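Long-range contacts in GTP-binding nuclear protein GSP1 (Encephalitozoon cuniculi, PDB 4DJT), which binds guanine nucleotides as a Ran-family small GTPase and is probably required for protein import into the nucleus and for RNA export: residues Phe91-Ser96 with Ala124-Ile129; Gly23-Ile28 with Val65-Gly70; Tyr12-Ile17 with Ile61-Trp66. All coordinates share one frame; numbering follows the deposited sequence.

Contact 1: residues Phe91-Ser96 with Ala124-Ile129. With GDP (guanosine-5'-diphosphate), chain C.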
loop_
_atom_site.group_PDB
_atom_site.type_symbol
_atom_site.label_atom_id
_atom_site.label_comp_id
_atom_site.label_asym_id
_atom_site.label_seq_id
_atom_site.Cartn_x
_atom_site.Cartn_y
_atom_site.Cartn_z
ATOM N N PHE A 91 -3.601 -2.711 -4.177
ATOM C CA PHE A 91 -2.925 -3.637 -5.057
ATOM C C PHE A 91 -3.921 -4.579 -5.699
ATOM O O PHE A 91 -4.920 -4.957 -5.080
ATOM C CB PHE A 91 -1.977 -4.526 -4.269
ATOM C CG PHE A 91 -0.872 -3.785 -3.583
ATOM C CD1 PHE A 91 0.394 -3.801 -4.090
ATOM C CD2 PHE A 91 -1.110 -3.119 -2.396
ATOM C CE1 PHE A 91 1.436 -3.097 -3.456
ATOM C CE2 PHE A 91 -0.092 -2.430 -1.751
ATOM C CZ PHE A 91 1.179 -2.427 -2.286
ATOM N N PHE A 92 -3.582 -5.025 -6.898
ATOM C CA PHE A 92 -4.147 -6.255 -7.418
ATOM C C PHE A 92 -3.046 -7.116 -8.017
ATOM O O PHE A 92 -1.925 -6.685 -8.198
ATOM C CB PHE A 92 -5.282 -5.965 -8.419
ATOM C CG PHE A 92 -4.816 -5.370 -9.720
ATOM C CD1 PHE A 92 -4.473 -4.023 -9.803
ATOM C CD2 PHE A 92 -4.751 -6.144 -10.872
ATOM C CE1 PHE A 92 -4.024 -3.475 -10.977
ATOM C CE2 PHE A 92 -4.318 -5.589 -12.071
ATOM C CZ PHE A 92 -3.942 -4.258 -12.115
ATOM N N ASP A 93 -3.408 -8.356 -8.306
ATOM C CA ASP A 93 -2.550 -9.337 -8.920
ATOM C C ASP A 93 -2.935 -9.387 -10.397
ATOM O O ASP A 93 -4.091 -9.722 -10.734
ATOM C CB ASP A 93 -2.843 -10.669 -8.234
ATOM C CG ASP A 93 -2.039 -11.844 -8.788
ATOM O OD1 ASP A 93 -1.489 -11.766 -9.909
ATOM O OD2 ASP A 93 -2.005 -12.876 -8.075
ATOM N N VAL A 94 -1.995 -9.040 -11.272
ATOM C CA VAL A 94 -2.271 -8.943 -12.704
ATOM C C VAL A 94 -2.612 -10.294 -13.320
ATOM O O VAL A 94 -3.065 -10.357 -14.476
ATOM C CB VAL A 94 -1.079 -8.363 -13.502
ATOM C CG1 VAL A 94 -0.810 -6.940 -13.106
ATOM C CG2 VAL A 94 0.164 -9.230 -13.359
ATOM N N THR A 95 -2.386 -11.371 -12.569
ATOM C CA THR A 95 -2.749 -12.713 -13.032
ATOM C C THR A 95 -4.066 -13.253 -12.416
ATOM O O THR A 95 -4.383 -14.431 -12.607
ATOM C CB THR A 95 -1.603 -13.708 -12.768
ATOM O OG1 THR A 95 -1.495 -13.956 -11.366
ATOM C CG2 THR A 95 -0.268 -13.153 -13.283
ATOM N N SER A 96 -4.849 -12.407 -11.723
ATOM C CA SER A 96 -6.132 -12.865 -11.129
ATOM C C SER A 96 -7.301 -11.847 -11.211
ATOM O O SER A 96 -7.300 -10.819 -10.507
ATOM C CB SER A 96 -5.919 -13.297 -9.685
ATOM O OG SER A 96 -7.152 -13.401 -8.995
ATOM N N ALA A 124 -0.497 -2.462 -9.940
ATOM C CA ALA A 124 -0.534 -3.723 -10.621
ATOM C C ALA A 124 0.675 -4.538 -10.196
ATOM O O ALA A 124 1.794 -4.288 -10.664
ATOM C CB ALA A 124 -0.495 -3.472 -12.140
ATOM N N ASN A 125 0.455 -5.545 -9.350
ATOM C CA ASN A 125 1.561 -6.331 -8.823
ATOM C C ASN A 125 1.747 -7.684 -9.542
ATOM O O ASN A 125 0.816 -8.199 -10.176
ATOM C CB ASN A 125 1.386 -6.539 -7.313
ATOM C CG ASN A 125 2.606 -7.172 -6.662
ATOM O OD1 ASN A 125 3.740 -6.791 -6.973
ATOM N ND2 ASN A 125 2.374 -8.094 -5.676
ATOM N N LYS A 126 2.959 -8.219 -9.427
ATOM C CA LYS A 126 3.324 -9.542 -9.975
ATOM C C LYS A 126 3.507 -9.448 -11.475
ATOM O O LYS A 126 3.341 -10.457 -12.191
ATOM C CB LYS A 126 2.280 -10.600 -9.637
ATOM C CG LYS A 126 2.000 -10.742 -8.162
ATOM C CD LYS A 126 1.340 -12.052 -7.838
ATOM C CE LYS A 126 0.846 -12.127 -6.409
ATOM N NZ LYS A 126 0.012 -13.340 -6.137
ATOM N N ILE A 127 3.890 -8.257 -11.965
ATOM C CA ILE A 127 4.168 -8.103 -13.413
ATOM C C ILE A 127 5.305 -9.000 -13.854
ATOM O O ILE A 127 5.561 -9.112 -15.051
ATOM C CB ILE A 127 4.530 -6.656 -13.828
ATOM C CG1 ILE A 127 5.829 -6.192 -13.118
ATOM C CG2 ILE A 127 3.349 -5.735 -13.566
ATOM C CD1 ILE A 127 6.293 -4.817 -13.536
ATOM N N ASP A 128 6.003 -9.606 -12.895
ATOM C CA ASP A 128 7.052 -10.593 -13.222
ATOM C C ASP A 128 6.547 -11.946 -13.740
ATOM O O ASP A 128 7.312 -12.681 -14.338
ATOM C CB ASP A 128 7.961 -10.814 -12.034
ATOM C CG ASP A 128 7.211 -11.320 -10.804
ATOM O OD1 ASP A 128 6.636 -10.477 -10.064
ATOM O OD2 ASP A 128 7.234 -12.563 -10.544
ATOM N N ILE A 129 5.270 -12.268 -13.539
ATOM C CA ILE A 129 4.763 -13.600 -13.898
ATOM C C ILE A 129 4.438 -13.685 -15.383
ATOM O O ILE A 129 4.290 -12.662 -16.052
ATOM C CB ILE A 129 3.509 -13.987 -13.089
ATOM C CG1 ILE A 129 3.824 -13.986 -11.596
ATOM C CG2 ILE A 129 3.029 -15.383 -13.492
ATOM C CD1 ILE A 129 2.696 -14.502 -10.722
HETATM P PB GDP C . -1.091 -10.477 0.596
HETATM O O1B GDP C . -0.341 -9.871 1.793
HETATM O O2B GDP C . -1.699 -9.457 -0.353
HETATM O O3B GDP C . -2.015 -11.617 1.019
HETATM O O3A GDP C . -0.027 -11.274 -0.324
HETATM P PA GDP C . 1.391 -11.881 0.076
HETATM O O1A GDP C . 2.469 -10.819 0.166
HETATM O O2A GDP C . 1.183 -12.803 1.236
HETATM O "O5'" GDP C . 1.804 -12.741 -1.188
HETATM C "C5'" GDP C . 0.885 -13.741 -1.668
HETATM C "C4'" GDP C . 1.664 -14.691 -2.558
HETATM O "O4'" GDP C . 2.043 -14.009 -3.736
HETATM C "C3'" GDP C . 2.949 -15.157 -1.929
HETATM O "O3'" GDP C . 3.189 -16.483 -2.354
HETATM C "C2'" GDP C . 4.024 -14.290 -2.506
HETATM O "O2'" GDP C . 5.316 -14.917 -2.616
HETATM C "C1'" GDP C . 3.436 -13.993 -3.867
HETATM N N9 GDP C . 3.848 -12.680 -4.344
HETATM C C8 GDP C . 3.690 -11.472 -3.757
HETATM N N7 GDP C . 4.239 -10.508 -4.538
HETATM C C5 GDP C . 4.679 -11.089 -5.652
HETATM C C6 GDP C . 5.346 -10.656 -6.893
HETATM O O6 GDP C . 5.619 -9.440 -7.120
HETATM N N1 GDP C . 5.651 -11.610 -7.797
HETATM C C2 GDP C . 5.371 -12.927 -7.588
HETATM N N2 GDP C . 5.696 -13.832 -8.513
HETATM N N3 GDP C . 4.769 -13.386 -6.473
HETATM C C4 GDP C . 4.422 -12.516 -5.508
#

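Contact 2: residues Gly23-Ile28 with Val65-Gly70. With MG (magnesium ion), chain D; GDP (guanosine-5'-diphosphate), chain C.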
loop_
_atom_site.group_PDB
_atom_site.type_symbol
_atom_site.label_atom_id
_atom_site.label_comp_id
_atom_site.label_asym_id
_atom_site.label_seq_id
_atom_site.Cartn_x
_atom_site.Cartn_y
_atom_site.Cartn_z
ATOM N N GLY A 23 -0.131 -9.538 -2.848
ATOM C CA GLY A 23 1.273 -9.193 -2.588
ATOM C C GLY A 23 1.506 -8.004 -1.634
ATOM O O GLY A 23 2.580 -7.460 -1.614
ATOM N N LYS A 24 0.483 -7.589 -0.872
ATOM C CA LYS A 24 0.633 -6.470 0.075
ATOM C C LYS A 24 1.804 -6.691 1.041
ATOM O O LYS A 24 2.665 -5.807 1.205
ATOM C CB LYS A 24 -0.659 -6.275 0.861
ATOM C CG LYS A 24 -1.860 -5.964 -0.027
ATOM C CD LYS A 24 -3.122 -5.740 0.779
ATOM C CE LYS A 24 -3.505 -6.931 1.659
ATOM N NZ LYS A 24 -3.934 -8.117 0.871
ATOM N N THR A 25 1.824 -7.850 1.689
ATOM C CA THR A 25 2.848 -8.144 2.677
ATOM C C THR A 25 4.217 -8.291 2.044
ATOM O O THR A 25 5.214 -7.745 2.563
ATOM C CB THR A 25 2.437 -9.400 3.489
ATOM O OG1 THR A 25 1.179 -9.130 4.130
ATOM C CG2 THR A 25 3.476 -9.727 4.532
ATOM N N THR A 26 4.280 -8.938 0.884
ATOM C CA THR A 26 5.558 -9.055 0.149
ATOM C C THR A 26 6.160 -7.678 -0.165
ATOM O O THR A 26 7.394 -7.471 -0.045
ATOM C CB THR A 26 5.421 -9.929 -1.124
ATOM O OG1 THR A 26 4.883 -11.220 -0.752
ATOM C CG2 THR A 26 6.802 -10.131 -1.796
ATOM N N TYR A 27 5.286 -6.740 -0.521
ATOM C CA TYR A 27 5.683 -5.380 -0.822
ATOM C C TYR A 27 6.311 -4.694 0.376
ATOM O O TYR A 27 7.446 -4.230 0.289
ATOM C CB TYR A 27 4.492 -4.580 -1.271
ATOM C CG TYR A 27 4.785 -3.120 -1.622
ATOM C CD1 TYR A 27 5.489 -2.787 -2.785
ATOM C CD2 TYR A 27 4.292 -2.095 -0.853
ATOM C CE1 TYR A 27 5.719 -1.471 -3.129
ATOM C CE2 TYR A 27 4.518 -0.769 -1.190
ATOM C CZ TYR A 27 5.244 -0.464 -2.328
ATOM O OH TYR A 27 5.450 0.880 -2.660
ATOM N N ILE A 28 5.594 -4.661 1.512
ATOM C CA ILE A 28 5.974 -3.780 2.620
ATOM C C ILE A 28 6.849 -4.436 3.692
ATOM O O ILE A 28 7.532 -3.738 4.412
ATOM C CB ILE A 28 4.741 -3.195 3.302
ATOM C CG1 ILE A 28 5.090 -1.918 4.107
ATOM C CG2 ILE A 28 4.041 -4.287 4.109
ATOM C CD1 ILE A 28 5.563 -0.735 3.266
ATOM N N VAL A 65 3.032 2.689 7.440
ATOM C CA VAL A 65 2.299 1.917 6.473
ATOM C C VAL A 65 1.685 0.687 7.166
ATOM O O VAL A 65 2.392 -0.128 7.721
ATOM C CB VAL A 65 3.206 1.481 5.277
ATOM C CG1 VAL A 65 2.348 0.828 4.192
ATOM C CG2 VAL A 65 3.974 2.664 4.740
ATOM N N TRP A 66 0.348 0.625 7.210
ATOM C CA TRP A 66 -0.365 -0.484 7.857
ATOM C C TRP A 66 -0.602 -1.600 6.925
ATOM O O TRP A 66 -1.029 -1.385 5.781
ATOM C CB TRP A 66 -1.701 -0.008 8.404
ATOM C CG TRP A 66 -1.547 0.818 9.636
ATOM C CD1 TRP A 66 -0.515 1.687 9.949
ATOM C CD2 TRP A 66 -2.455 0.882 10.771
ATOM N NE1 TRP A 66 -0.712 2.230 11.185
ATOM C CE2 TRP A 66 -1.871 1.811 11.709
ATOM C CE3 TRP A 66 -3.678 0.284 11.076
ATOM C CZ2 TRP A 66 -2.479 2.114 12.920
ATOM C CZ3 TRP A 66 -4.286 0.598 12.285
ATOM C CH2 TRP A 66 -3.704 1.497 13.186
ATOM N N ASP A 67 -0.332 -2.806 7.390
ATOM C CA ASP A 67 -0.583 -4.038 6.615
ATOM C C ASP A 67 -1.436 -4.915 7.473
ATOM O O ASP A 67 -1.289 -4.896 8.694
ATOM C CB ASP A 67 0.738 -4.764 6.329
ATOM C CG ASP A 67 0.579 -5.990 5.440
ATOM O OD1 ASP A 67 -0.345 -5.988 4.623
ATOM O OD2 ASP A 67 1.457 -6.926 5.513
ATOM N N THR A 68 -2.272 -5.741 6.857
ATOM C CA THR A 68 -3.091 -6.666 7.605
ATOM C C THR A 68 -2.273 -7.910 8.003
ATOM O O THR A 68 -1.162 -8.107 7.557
ATOM C CB THR A 68 -4.282 -7.188 6.798
ATOM O OG1 THR A 68 -3.821 -8.163 5.835
ATOM C CG2 THR A 68 -5.035 -6.067 6.136
ATOM N N ALA A 69 -2.859 -8.719 8.884
ATOM C CA ALA A 69 -2.312 -10.038 9.222
ATOM C C ALA A 69 -3.051 -11.182 8.461
ATOM O O ALA A 69 -2.999 -12.337 8.867
ATOM C CB ALA A 69 -2.412 -10.244 10.743
ATOM N N GLY A 70 -3.731 -10.852 7.364
ATOM C CA GLY A 70 -4.328 -11.830 6.501
ATOM C C GLY A 70 -5.838 -11.954 6.644
ATOM O O GLY A 70 -6.474 -12.698 5.889
HETATM MG MG MG D . -0.652 -10.091 3.883
HETATM P PB GDP C . -1.091 -10.477 0.596
HETATM O O1B GDP C . -0.341 -9.871 1.793
HETATM O O2B GDP C . -1.699 -9.457 -0.353
HETATM O O3B GDP C . -2.015 -11.617 1.019
HETATM O O3A GDP C . -0.027 -11.274 -0.324
HETATM P PA GDP C . 1.391 -11.881 0.076
HETATM O O1A GDP C . 2.469 -10.819 0.166
HETATM O O2A GDP C . 1.183 -12.803 1.236
HETATM O "O5'" GDP C . 1.804 -12.741 -1.188
HETATM C "C5'" GDP C . 0.885 -13.741 -1.668
HETATM C "C4'" GDP C . 1.664 -14.691 -2.558
HETATM O "O4'" GDP C . 2.043 -14.009 -3.736
HETATM C "C3'" GDP C . 2.949 -15.157 -1.929
HETATM O "O3'" GDP C . 3.189 -16.483 -2.354
HETATM C "C2'" GDP C . 4.024 -14.290 -2.506
HETATM O "O2'" GDP C . 5.316 -14.917 -2.616
HETATM C "C1'" GDP C . 3.436 -13.993 -3.867
HETATM N N9 GDP C . 3.848 -12.680 -4.344
HETATM C C8 GDP C . 3.690 -11.472 -3.757
HETATM N N7 GDP C . 4.239 -10.508 -4.538
HETATM C C5 GDP C . 4.679 -11.089 -5.652
HETATM C C6 GDP C . 5.346 -10.656 -6.893
HETATM O O6 GDP C . 5.619 -9.440 -7.120
HETATM N N1 GDP C . 5.651 -11.610 -7.797
HETATM C C2 GDP C . 5.371 -12.927 -7.588
HETATM N N2 GDP C . 5.696 -13.832 -8.513
HETATM N N3 GDP C . 4.769 -13.386 -6.473
HETATM C C4 GDP C . 4.422 -12.516 -5.508
HETATM O O HOH W 1 -1.539 -8.201 4.111
HETATM O O HOH W 2 -0.721 -10.317 5.899
HETATM O O HOH W 3 -2.640 -10.885 3.613
HETATM O O HOH W 4 0.264 -11.968 3.624
#

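Contact 3: residues Tyr12-Ile17 with Ile61-Trp66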
loop_
_atom_site.group_PDB
_atom_site.type_symbol
_atom_site.label_atom_id
_atom_site.label_comp_id
_atom_site.label_asym_id
_atom_site.label_seq_id
_atom_site.Cartn_x
_atom_site.Cartn_y
_atom_site.Cartn_z
ATOM N N TYR A 12 2.699 10.404 7.899
ATOM C CA TYR A 12 1.438 10.084 7.266
ATOM C C TYR A 12 1.123 8.623 7.462
ATOM O O TYR A 12 1.985 7.785 7.252
ATOM C CB TYR A 12 1.521 10.358 5.762
ATOM C CG TYR A 12 1.996 11.750 5.436
ATOM C CD1 TYR A 12 1.158 12.829 5.567
ATOM C CD2 TYR A 12 3.335 11.979 5.048
ATOM C CE1 TYR A 12 1.592 14.120 5.291
ATOM C CE2 TYR A 12 3.782 13.253 4.739
ATOM C CZ TYR A 12 2.905 14.325 4.877
ATOM O OH TYR A 12 3.367 15.574 4.571
ATOM N N LYS A 13 -0.100 8.310 7.865
ATOM C CA LYS A 13 -0.529 6.917 7.880
ATOM C C LYS A 13 -1.003 6.508 6.502
ATOM O O LYS A 13 -1.862 7.196 5.890
ATOM C CB LYS A 13 -1.654 6.693 8.858
ATOM C CG LYS A 13 -2.306 5.319 8.733
ATOM C CD LYS A 13 -3.420 5.157 9.726
ATOM C CE LYS A 13 -4.171 3.842 9.541
ATOM N NZ LYS A 13 -5.117 3.584 10.667
ATOM N N ILE A 14 -0.563 5.335 6.052
ATOM C CA ILE A 14 -0.976 4.834 4.741
ATOM C C ILE A 14 -1.521 3.423 4.949
ATOM O O ILE A 14 -0.861 2.601 5.599
ATOM C CB ILE A 14 0.207 4.760 3.733
ATOM C CG1 ILE A 14 0.866 6.140 3.519
ATOM C CG2 ILE A 14 -0.233 4.082 2.436
ATOM C CD1 ILE A 14 -0.033 7.162 2.881
ATOM N N CYS A 15 -2.667 3.115 4.356
ATOM C CA CYS A 15 -3.215 1.751 4.384
ATOM C C CYS A 15 -2.901 0.984 3.129
ATOM O O CYS A 15 -3.159 1.473 2.016
ATOM C CB CYS A 15 -4.741 1.771 4.548
ATOM S SG CYS A 15 -5.262 2.426 6.159
ATOM N N LEU A 16 -2.381 -0.229 3.293
ATOM C CA LEU A 16 -2.327 -1.181 2.160
ATOM C C LEU A 16 -3.622 -1.941 2.084
ATOM O O LEU A 16 -4.058 -2.547 3.052
ATOM C CB LEU A 16 -1.178 -2.182 2.310
ATOM C CG LEU A 16 0.170 -1.603 2.582
ATOM C CD1 LEU A 16 1.224 -2.735 2.682
ATOM C CD2 LEU A 16 0.546 -0.570 1.519
ATOM N N ILE A 17 -4.210 -1.948 0.914
ATOM C CA ILE A 17 -5.460 -2.640 0.696
ATOM C C ILE A 17 -5.427 -3.417 -0.602
ATOM O O ILE A 17 -4.566 -3.201 -1.455
ATOM C CB ILE A 17 -6.633 -1.662 0.703
ATOM C CG1 ILE A 17 -6.355 -0.435 -0.154
ATOM C CG2 ILE A 17 -6.898 -1.234 2.127
ATOM C CD1 ILE A 17 -7.581 0.492 -0.297
ATOM N N ILE A 61 10.474 12.510 5.776
ATOM C CA ILE A 61 9.128 12.134 5.452
ATOM C C ILE A 61 8.915 10.713 5.887
ATOM O O ILE A 61 9.587 9.819 5.387
ATOM C CB ILE A 61 8.881 12.279 3.954
ATOM C CG1 ILE A 61 8.969 13.749 3.603
ATOM C CG2 ILE A 61 7.513 11.701 3.580
ATOM C CD1 ILE A 61 8.917 14.051 2.114
ATOM N N LYS A 62 8.036 10.514 6.856
ATOM C CA LYS A 62 7.813 9.172 7.409
ATOM C C LYS A 62 6.419 8.702 7.064
ATOM O O LYS A 62 5.411 9.408 7.330
ATOM C CB LYS A 62 8.018 9.119 8.940
ATOM C CG LYS A 62 7.694 7.726 9.520
ATOM C CD LYS A 62 7.867 7.662 11.037
ATOM C CE LYS A 62 9.309 7.603 11.414
ATOM N NZ LYS A 62 9.445 7.807 12.879
ATOM N N PHE A 63 6.354 7.520 6.456
ATOM C CA PHE A 63 5.086 6.849 6.218
ATOM C C PHE A 63 4.927 5.715 7.244
ATOM O O PHE A 63 5.791 4.848 7.381
ATOM C CB PHE A 63 5.059 6.283 4.795
ATOM C CG PHE A 63 5.181 7.341 3.725
ATOM C CD1 PHE A 63 4.073 8.067 3.329
ATOM C CD2 PHE A 63 6.390 7.586 3.105
ATOM C CE1 PHE A 63 4.151 9.021 2.305
ATOM C CE2 PHE A 63 6.495 8.526 2.092
ATOM C CZ PHE A 63 5.385 9.259 1.693
ATOM N N ASN A 64 3.800 5.711 7.936
ATOM C CA ASN A 64 3.459 4.607 8.807
ATOM C C ASN A 64 2.498 3.753 8.051
ATOM O O ASN A 64 1.302 4.098 7.922
ATOM C CB ASN A 64 2.840 5.150 10.108
ATOM C CG ASN A 64 3.886 5.705 11.049
ATOM O OD1 ASN A 64 4.961 5.101 11.254
ATOM N ND2 ASN A 64 3.583 6.867 11.651
ATOM N N VAL A 65 3.032 2.689 7.440
ATOM C CA VAL A 65 2.299 1.917 6.473
ATOM C C VAL A 65 1.685 0.687 7.166
ATOM O O VAL A 65 2.392 -0.128 7.721
ATOM C CB VAL A 65 3.206 1.481 5.277
ATOM C CG1 VAL A 65 2.348 0.828 4.192
ATOM C CG2 VAL A 65 3.974 2.664 4.740
ATOM N N TRP A 66 0.348 0.625 7.210
ATOM C CA TRP A 66 -0.365 -0.484 7.857
ATOM C C TRP A 66 -0.602 -1.600 6.925
ATOM O O TRP A 66 -1.029 -1.385 5.781
ATOM C CB TRP A 66 -1.701 -0.008 8.404
ATOM C CG TRP A 66 -1.547 0.818 9.636
ATOM C CD1 TRP A 66 -0.515 1.687 9.949
ATOM C CD2 TRP A 66 -2.455 0.882 10.771
ATOM N NE1 TRP A 66 -0.712 2.230 11.185
ATOM C CE2 TRP A 66 -1.871 1.811 11.709
ATOM C CE3 TRP A 66 -3.678 0.284 11.076
ATOM C CZ2 TRP A 66 -2.479 2.114 12.920
ATOM C CZ3 TRP A 66 -4.286 0.598 12.285
ATOM C CH2 TRP A 66 -3.704 1.497 13.186
#

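Contact 1: residues Phe91-Ser96 with Ala124-Ile129
The guanine-recognition motif of the GTPase, Asn-Lys-Ile-Asp in this chain, is carried here by 124-129, and its Lys-126 meets Asp-93 on the neighbouring strand end. Asp-93 holds CG anti to its backbone N (chi1 179°), which turns the carboxylate toward the lysine chain. Lys-126 NZ lies 2.8 Å from Asp-93 OD2 in a salt bridge, approaching from well above the carboxylate plane (57° out of it) as the extended lysine runs past, with CD 3.5 Å from Asp-93 CG. Its CG packs against the guanine base, and NZ adds a weak bond to the ribose O4' of GDP and another hydrogen bond to Gly-21 O of the P-loop. Asp-93 OD1 takes both Thr-95 N and Thr-95 OG1 from one face of its plane; the backbone bond closes an Asx turn. With both oxygens engaged, rotation of the carboxylate is restricted. These groups sit where two parallel strands of the Ras-like sheet end: Asn-125 N donates to Phe-92 O at 2.9 Å, and Val-94 N to Asn-125 O at 3.1 Å. Ala-124 CB, on the face it shares with Phe-92, is met by Phe-92 CZ at 3.5 Å and by Val-94 CG1 from the following turn at 3.6 Å. Beyond the strand, Asp-128 OD1 accepts from GDP N1 at 2.7 Å and OD2 from N2 at 2.8 Å, while Asn-125 ND2 is hydrogen-bonded to Val-22 O and OD1 to Ala-156 N.

Contact 2: residues Gly23-Ile28 with Val65-Gly70
Two torsions set Thr-25 OG1 against Asp-67 OD2: chi1 of -59° puts the threonine hydroxyl opposite its own carbonyl carbon, and chi1 of -176° swings the aspartate CG away from its backbone N. The threonine side chain then stands roughly perpendicular to the aspartate, at the magnesium site where the P-loop helix 24-28 faces the end of strand 60-68. Thr-25 OG1 donates to the syn lone pair of Asp-67 OD2, on the side of the other carboxylate oxygen, at 2.6 Å, and the same hydroxyl oxygen binds magnesium at 2.1 Å. GDP O1B and four waters complete six ligands round the ion. Asp-67 is thus a second-shell residue: its OD2 also bonds Tyr-194 OH, and one metal-bound water lies within hydrogen-bonding distance of Asp-67 OD1 (2.6 Å) and Thr-68 OG1, though its two protons may be shared among more acceptors than these. Thr-68 OG1 is also hydrogen-bonded to Glu-72 and accepts from Gly-70 N in an ST turn, whereas Thr-68 O receives a different metal water. Deeper in, Ile-28 CD1 rests on Val-65 CG1 at 3.7 Å, so a polar ligand shell gives way to apolar packing within one helical turn. Lys-24, kinked at its last two torsions, curls round the beta-phosphate; its NZ also bonds Gly-18 O and forms a salt bridge with Glu-72. One phosphate oxygen, GDP O2B, gathers Lys-24 NZ, Lys-24 N and Gly-23 N, each 2.9 Å away.

Contact 3: residues Tyr12-Ile17 with Ile61-Trp66
Lys-13 lies across the indole of Trp-66, its ammonium over one face. The NZ atom stands 3.4 Å from the centroid of the six-membered ring and only 8° off the ring normal, the geometry of a cation-pi contact. CE adds a CH-pi contact, 3.8 Å from the same centroid. A fully extended chain, with CG opposite the backbone N (chi1 170°), carries the lysine along the strand to a tryptophan two places beyond its bridge partner, Asn-64. Hydrogen bonds from NZ to the carbonyls of Tyr-81 and Ile-83 fix the ammonium further, which is consistent with its staying charged above the ring. The backbones beneath are parallel neighbours in the central sheet of the Ras-like fold, where strand 11-17 leads into the P-loop. Tyr-12, Lys-13, Ile-14 and Cys-15 pair with Phe-63, Asn-64, Val-65 and Trp-66, through five bonds from Tyr-12 N to Lys-62 O at one end to Leu-16 N to Trp-66 O at the other. Between them, Trp-66 N donates to Ile-14 O at 2.8 Å. On the face of Tyr-12, Ile-14, Phe-63 and Val-65, Ile-14 and Phe-63 run side by side in the same direction, CG1 of the isoleucine 3.7 Å from CD1 of the ring. Tyr-12 slants across Phe-63, with CD2 4.1 Å from CE1, and offers its ring edge to Ile-61 CG2. Helix 164-174 covers this face, Phe-173 stacking on Tyr-12. Further along, Leu-16 crosses Val-65, its CD2 3.5 Å from CG1.

Contacts 2 and 3 share Val-65 and Trp-66 of strand 60-68. Contact 2 uses one face near the strand's end, Val-65 turning toward helix 24-28 and Trp-66 away; contact 3 pairs its edge with strand 11-17. Leu-16 CD1 joins the two, 3.5 Å from Ile-28 CG2. Contact 1 lies about 21 Å from contact 3 between centres, yet its Phe-91 meets Tyr-27 of contact 2 edge-to-face. Contact 1, largely buried with Thr-95 and Ile-129 exposed, combines a salt bridge with strand-end bonds beside the GDP base. Contact 2, wholly buried, sets a metal-linked hydroxyl-carboxylate bond beside apolar packing. Partly buried contact 3 has backbone pairing, one apolar face and a cation-pi pair on the other.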